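Methanogen homoaconitase large subunit (Methanocaldococcus jannaschii, PDB 4KP2) catalyses, as the large subunit of an iron-sulfur hydro-lyase, the dehydration of (R)-homocitrate to cis-homoaconitate and its rehydration to homoisocitrate in 2-oxosuberate biosynthesis. Local coordinates at residues Lys174-Asn184 against Tyr280-Met291. Sequence-based numbering, arbitrary orientation.
Sequences KTIRVDIVGKN and YYKEIEIDITDM
Tyr280 lays one ring face under Arg177, whose CB sits 3.5 Å from the ring centroid of Tyr280 in a CH-pi contact, while Thr175 CG2 packs at the ring's edge. With CG of Arg177 anti to its N (chi1 167°) and a bend at chi2, the arginine runs along the ring, and its NE and NH2 form a two-pronged salt bridge with OD1 and OD2 of Asp179, which lie in the guanidinium plane but are met from above the carboxylate plane. Glu211 bonds Tyr280 OH and pairs with Arg177 NH1. Replacing Tyr280 by an alanine would probably open a gap beneath Arg177 CB and cost Glu211 a partner. Next, Tyr281 N donates to Thr175 O from above the carbonyl plane. Arg177 N bonds Lys282 O, and from Glu283 the pairing is regular and parallel, Ile284 N meeting Arg177 O at 2.9 Å, nearly straight (170°). Strand 282-286 thereby joins strand 167-180 in a mixed sheet of the aconitase-family fold, away from the predicted cluster ligands, with helix 189-200 on the face of Ile180 and Ile284. There Ile284 CG2 meets Val178 CG1; Glu285, on the face of Arg177 and Asp179, crosses Val181 at about a right angle, OE2 against CG2. Past Ile286, whose N bonds Asp179 O, regular pairing ends, and a water bridges Val181 O, Ile288 N and Thr289 OG1. Ile288 CG2 lies against Gly182 C; a CB on Gly182 would hit it and, at phi 111°, the preceding carbonyl. Thr289 CA returns to Lys183 O. Finally Asn184 ND2 donates to Ile288 O (3.0 Å) and weakly to Met291 O, its OD1 held by Asn186 N.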
loop_
_atom_site.group_PDB
_atom_site.type_symbol
_atom_site.label_atom_id
_atom_site.label_comp_id
_atom_site.label_asym_id
_atom_site.label_seq_id
_atom_site.Cartn_x
_atom_site.Cartn_y
_atom_site.Cartn_z
ATOM N N LYS A 174 -9.089 -9.109 -38.812
ATOM C CA LYS A 174 -8.328 -8.377 -39.812
ATOM C C LYS A 174 -7.181 -7.671 -39.104
ATOM O O LYS A 174 -7.203 -7.513 -37.882
ATOM C CB LYS A 174 -9.222 -7.367 -40.532
ATOM C CG LYS A 174 -10.383 -8.000 -41.285
ATOM C CD LYS A 174 -11.294 -6.947 -41.896
ATOM C CE LYS A 174 -12.459 -7.581 -42.640
ATOM N NZ LYS A 174 -13.383 -6.554 -43.195
ATOM N N THR A 175 -6.177 -7.249 -39.865
ATOM C CA THR A 175 -4.986 -6.665 -39.264
ATOM C C THR A 175 -4.668 -5.264 -39.776
ATOM O O THR A 175 -4.365 -5.073 -40.953
ATOM C CB THR A 175 -3.754 -7.561 -39.480
ATOM O OG1 THR A 175 -3.942 -8.808 -38.798
ATOM C CG2 THR A 175 -2.506 -6.883 -38.945
ATOM N N ILE A 176 -4.737 -4.288 -38.878
ATOM C CA ILE A 176 -4.266 -2.945 -39.180
ATOM C C ILE A 176 -2.775 -2.857 -38.856
ATOM O O ILE A 176 -2.373 -2.851 -37.689
ATOM C CB ILE A 176 -5.079 -1.870 -38.419
ATOM C CG1 ILE A 176 -4.322 -0.540 -38.363
ATOM C CG2 ILE A 176 -5.427 -2.352 -37.023
ATOM C CD1 ILE A 176 -4.225 0.172 -39.690
ATOM N N ARG A 177 -1.961 -2.822 -39.904
ATOM C CA ARG A 177 -0.514 -2.779 -39.754
ATOM C C ARG A 177 -0.054 -1.388 -39.339
ATOM O O ARG A 177 -0.427 -0.392 -39.957
ATOM C CB ARG A 177 0.160 -3.182 -41.064
ATOM C CG ARG A 177 1.645 -2.881 -41.121
ATOM C CD ARG A 177 2.462 -3.885 -40.333
ATOM N NE ARG A 177 3.889 -3.601 -40.443
ATOM C CZ ARG A 177 4.853 -4.440 -40.078
ATOM N NH1 ARG A 177 4.547 -5.628 -39.577
ATOM N NH2 ARG A 177 6.125 -4.092 -40.218
ATOM N N VAL A 178 0.754 -1.328 -38.287
ATOM C CA VAL A 178 1.280 -0.058 -37.802
ATOM C C VAL A 178 2.805 -0.052 -37.837
ATOM O O VAL A 178 3.460 -0.583 -36.939
ATOM C CB VAL A 178 0.798 0.246 -36.370
ATOM C CG1 VAL A 178 1.327 1.594 -35.906
ATOM C CG2 VAL A 178 -0.721 0.222 -36.309
ATOM N N ASP A 179 3.363 0.542 -38.886
ATOM C CA ASP A 179 4.808 0.684 -39.003
ATOM C C ASP A 179 5.276 1.951 -38.301
ATOM O O ASP A 179 4.788 3.045 -38.582
ATOM C CB ASP A 179 5.239 0.714 -40.473
ATOM C CG ASP A 179 5.197 -0.655 -41.121
ATOM O OD1 ASP A 179 4.155 -1.000 -41.717
ATOM O OD2 ASP A 179 6.208 -1.384 -41.039
ATOM N N ILE A 180 6.224 1.798 -37.385
ATOM C CA ILE A 180 6.774 2.936 -36.663
ATOM C C ILE A 180 8.240 3.139 -37.029
ATOM O O ILE A 180 9.098 2.337 -36.666
ATOM C CB ILE A 180 6.644 2.753 -35.144
ATOM C CG1 ILE A 180 5.202 2.399 -34.775
ATOM C CG2 ILE A 180 7.088 4.010 -34.417
ATOM C CD1 ILE A 180 4.984 2.197 -33.295
ATOM N N VAL A 181 8.517 4.214 -37.759
ATOM C CA VAL A 181 9.871 4.493 -38.223
ATOM C C VAL A 181 10.339 5.878 -37.791
ATOM O O VAL A 181 9.533 6.719 -37.396
ATOM C CB VAL A 181 9.974 4.388 -39.755
ATOM C CG1 VAL A 181 9.698 2.960 -40.209
ATOM C CG2 VAL A 181 9.015 5.362 -40.416
ATOM N N GLY A 182 11.646 6.108 -37.873
ATOM C CA GLY A 182 12.229 7.373 -37.467
ATOM C C GLY A 182 13.076 7.220 -36.219
ATOM O O GLY A 182 13.282 6.107 -35.736
ATOM N N LYS A 183 13.569 8.337 -35.693
ATOM C CA LYS A 183 14.398 8.307 -34.490
ATOM C C LYS A 183 14.154 9.483 -33.550
ATOM O O LYS A 183 14.111 10.639 -33.974
ATOM C CB LYS A 183 15.884 8.218 -34.854
ATOM C CG LYS A 183 16.352 6.810 -35.176
ATOM C CD LYS A 183 16.187 5.894 -33.973
ATOM C CE LYS A 183 16.163 4.433 -34.388
ATOM N NZ LYS A 183 14.978 4.129 -35.240
ATOM N N ASN A 184 13.998 9.171 -32.268
ATOM C CA ASN A 184 13.803 10.181 -31.238
ATOM C C ASN A 184 14.199 9.628 -29.875
ATOM O O ASN A 184 13.689 8.593 -29.445
ATOM C CB ASN A 184 12.347 10.649 -31.214
ATOM C CG ASN A 184 12.165 11.957 -30.463
ATOM O OD1 ASN A 184 12.954 12.299 -29.581
ATOM N ND2 ASN A 184 11.117 12.693 -30.810
ATOM N N TYR A 280 -2.896 -6.311 -45.653
ATOM C CA TYR A 280 -3.575 -5.810 -44.470
ATOM C C TYR A 280 -4.849 -5.065 -44.853
ATOM O O TYR A 280 -5.005 -4.631 -45.996
ATOM C CB TYR A 280 -2.645 -4.880 -43.691
ATOM C CG TYR A 280 -1.297 -5.487 -43.365
ATOM C CD1 TYR A 280 -1.129 -6.302 -42.252
ATOM C CD2 TYR A 280 -0.193 -5.246 -44.170
ATOM C CE1 TYR A 280 0.101 -6.859 -41.951
ATOM C CE2 TYR A 280 1.041 -5.799 -43.877
ATOM C CZ TYR A 280 1.182 -6.604 -42.767
ATOM O OH TYR A 280 2.407 -7.157 -42.471
ATOM N N TYR A 281 -5.760 -4.932 -43.894
ATOM C CA TYR A 281 -6.973 -4.156 -44.102
ATOM C C TYR A 281 -6.595 -2.702 -44.351
ATOM O O TYR A 281 -7.185 -2.029 -45.200
ATOM C CB TYR A 281 -7.888 -4.264 -42.882
ATOM C CG TYR A 281 -9.181 -3.488 -43.013
ATOM C CD1 TYR A 281 -10.264 -4.021 -43.698
ATOM C CD2 TYR A 281 -9.320 -2.226 -42.447
ATOM C CE1 TYR A 281 -11.447 -3.318 -43.819
ATOM C CE2 TYR A 281 -10.497 -1.517 -42.564
ATOM C CZ TYR A 281 -11.558 -2.067 -43.250
ATOM O OH TYR A 281 -12.733 -1.361 -43.367
ATOM N N LYS A 282 -5.605 -2.227 -43.603
ATOM C CA LYS A 282 -5.067 -0.890 -43.806
ATOM C C LYS A 282 -3.672 -0.807 -43.203
ATOM O O LYS A 282 -3.349 -1.532 -42.265
ATOM C CB LYS A 282 -5.975 0.176 -43.186
ATOM C CG LYS A 282 -5.681 1.582 -43.685
ATOM C CD LYS A 282 -5.938 1.682 -45.181
ATOM C CE LYS A 282 -5.228 2.872 -45.799
ATOM N NZ LYS A 282 -3.746 2.703 -45.776
ATOM N N GLU A 283 -2.839 0.069 -43.753
ATOM C CA GLU A 283 -1.484 0.245 -43.244
ATOM C C GLU A 283 -1.239 1.692 -42.877
ATOM O O GLU A 283 -1.535 2.595 -43.661
ATOM C CB GLU A 283 -0.455 -0.190 -44.281
ATOM C CG GLU A 283 -0.669 -1.602 -44.793
ATOM C CD GLU A 283 0.412 -2.042 -45.780
ATOM O OE1 GLU A 283 1.501 -1.417 -45.801
ATOM O OE2 GLU A 283 0.169 -3.012 -46.535
ATOM N N ILE A 284 -0.707 1.909 -41.681
ATOM C CA ILE A 284 -0.417 3.255 -41.207
ATOM C C ILE A 284 1.054 3.385 -40.804
ATOM O O ILE A 284 1.668 2.431 -40.322
ATOM C CB ILE A 284 -1.361 3.661 -40.037
ATOM C CG1 ILE A 284 -2.098 4.962 -40.360
ATOM C CG2 ILE A 284 -0.612 3.779 -38.716
ATOM C CD1 ILE A 284 -1.202 6.175 -40.482
ATOM N N GLU A 285 1.618 4.564 -41.031
ATOM C CA GLU A 285 2.997 4.836 -40.651
ATOM C C GLU A 285 3.051 6.089 -39.787
ATOM O O GLU A 285 2.396 7.087 -40.085
ATOM C CB GLU A 285 3.878 4.991 -41.892
ATOM C CG GLU A 285 5.336 5.285 -41.587
ATOM C CD GLU A 285 6.238 5.065 -42.785
ATOM O OE1 GLU A 285 6.086 4.023 -43.457
ATOM O OE2 GLU A 285 7.095 5.933 -43.054
ATOM N N ILE A 286 3.824 6.026 -38.709
ATOM C CA ILE A 286 3.881 7.118 -37.746
ATOM C C ILE A 286 5.247 7.793 -37.711
ATOM O O ILE A 286 6.266 7.140 -37.496
ATOM C CB ILE A 286 3.532 6.631 -36.327
ATOM C CG1 ILE A 286 2.109 6.071 -36.290
ATOM C CG2 ILE A 286 3.685 7.761 -35.326
ATOM C CD1 ILE A 286 1.046 7.080 -36.662
ATOM N N ASP A 287 5.256 9.104 -37.927
ATOM C CA ASP A 287 6.472 9.895 -37.794
ATOM C C ASP A 287 6.797 10.076 -36.317
ATOM O O ASP A 287 5.898 10.238 -35.492
ATOM C CB ASP A 287 6.304 11.257 -38.470
ATOM C CG ASP A 287 5.082 12.007 -37.972
ATOM O OD1 ASP A 287 4.114 11.346 -37.538
ATOM O OD2 ASP A 287 5.088 13.255 -38.019
ATOM N N ILE A 288 8.083 10.050 -35.985
ATOM C CA ILE A 288 8.505 10.118 -34.592
ATOM C C ILE A 288 9.716 11.033 -34.414
ATOM O O ILE A 288 10.043 11.431 -33.296
ATOM C CB ILE A 288 8.841 8.709 -34.052
ATOM C CG1 ILE A 288 8.852 8.695 -32.522
ATOM C CG2 ILE A 288 10.166 8.220 -34.609
ATOM C CD1 ILE A 288 9.409 7.421 -31.938
ATOM N N THR A 289 10.368 11.369 -35.524
ATOM C CA THR A 289 11.607 12.143 -35.493
ATOM C C THR A 289 11.456 13.483 -34.778
ATOM O O THR A 289 12.143 13.747 -33.790
ATOM C CB THR A 289 12.148 12.391 -36.913
ATOM O OG1 THR A 289 12.366 11.137 -37.569
ATOM C CG2 THR A 289 13.457 13.164 -36.854
ATOM N N ASP A 290 10.556 14.324 -35.278
ATOM C CA ASP A 290 10.332 15.637 -34.685
ATOM C C ASP A 290 9.003 15.686 -33.935
ATOM O O ASP A 290 8.212 16.612 -34.115
ATOM C CB ASP A 290 10.371 16.723 -35.759
ATOM C CG ASP A 290 11.682 16.741 -36.521
ATOM O OD1 ASP A 290 12.717 16.351 -35.941
ATOM O OD2 ASP A 290 11.676 17.145 -37.703
ATOM N N MET A 291 8.769 14.686 -33.092
ATOM C CA MET A 291 7.527 14.592 -32.337
ATOM C C MET A 291 7.736 14.996 -30.884
ATOM O O MET A 291 8.728 14.617 -30.261
ATOM C CB MET A 291 6.976 13.167 -32.404
ATOM C CG MET A 291 5.655 12.975 -31.677
ATOM S SD MET A 291 5.200 11.240 -31.516
ATOM C CE MET A 291 6.522 10.641 -30.466
HETATM O O HOH W 1 9.925 9.827 -38.281
#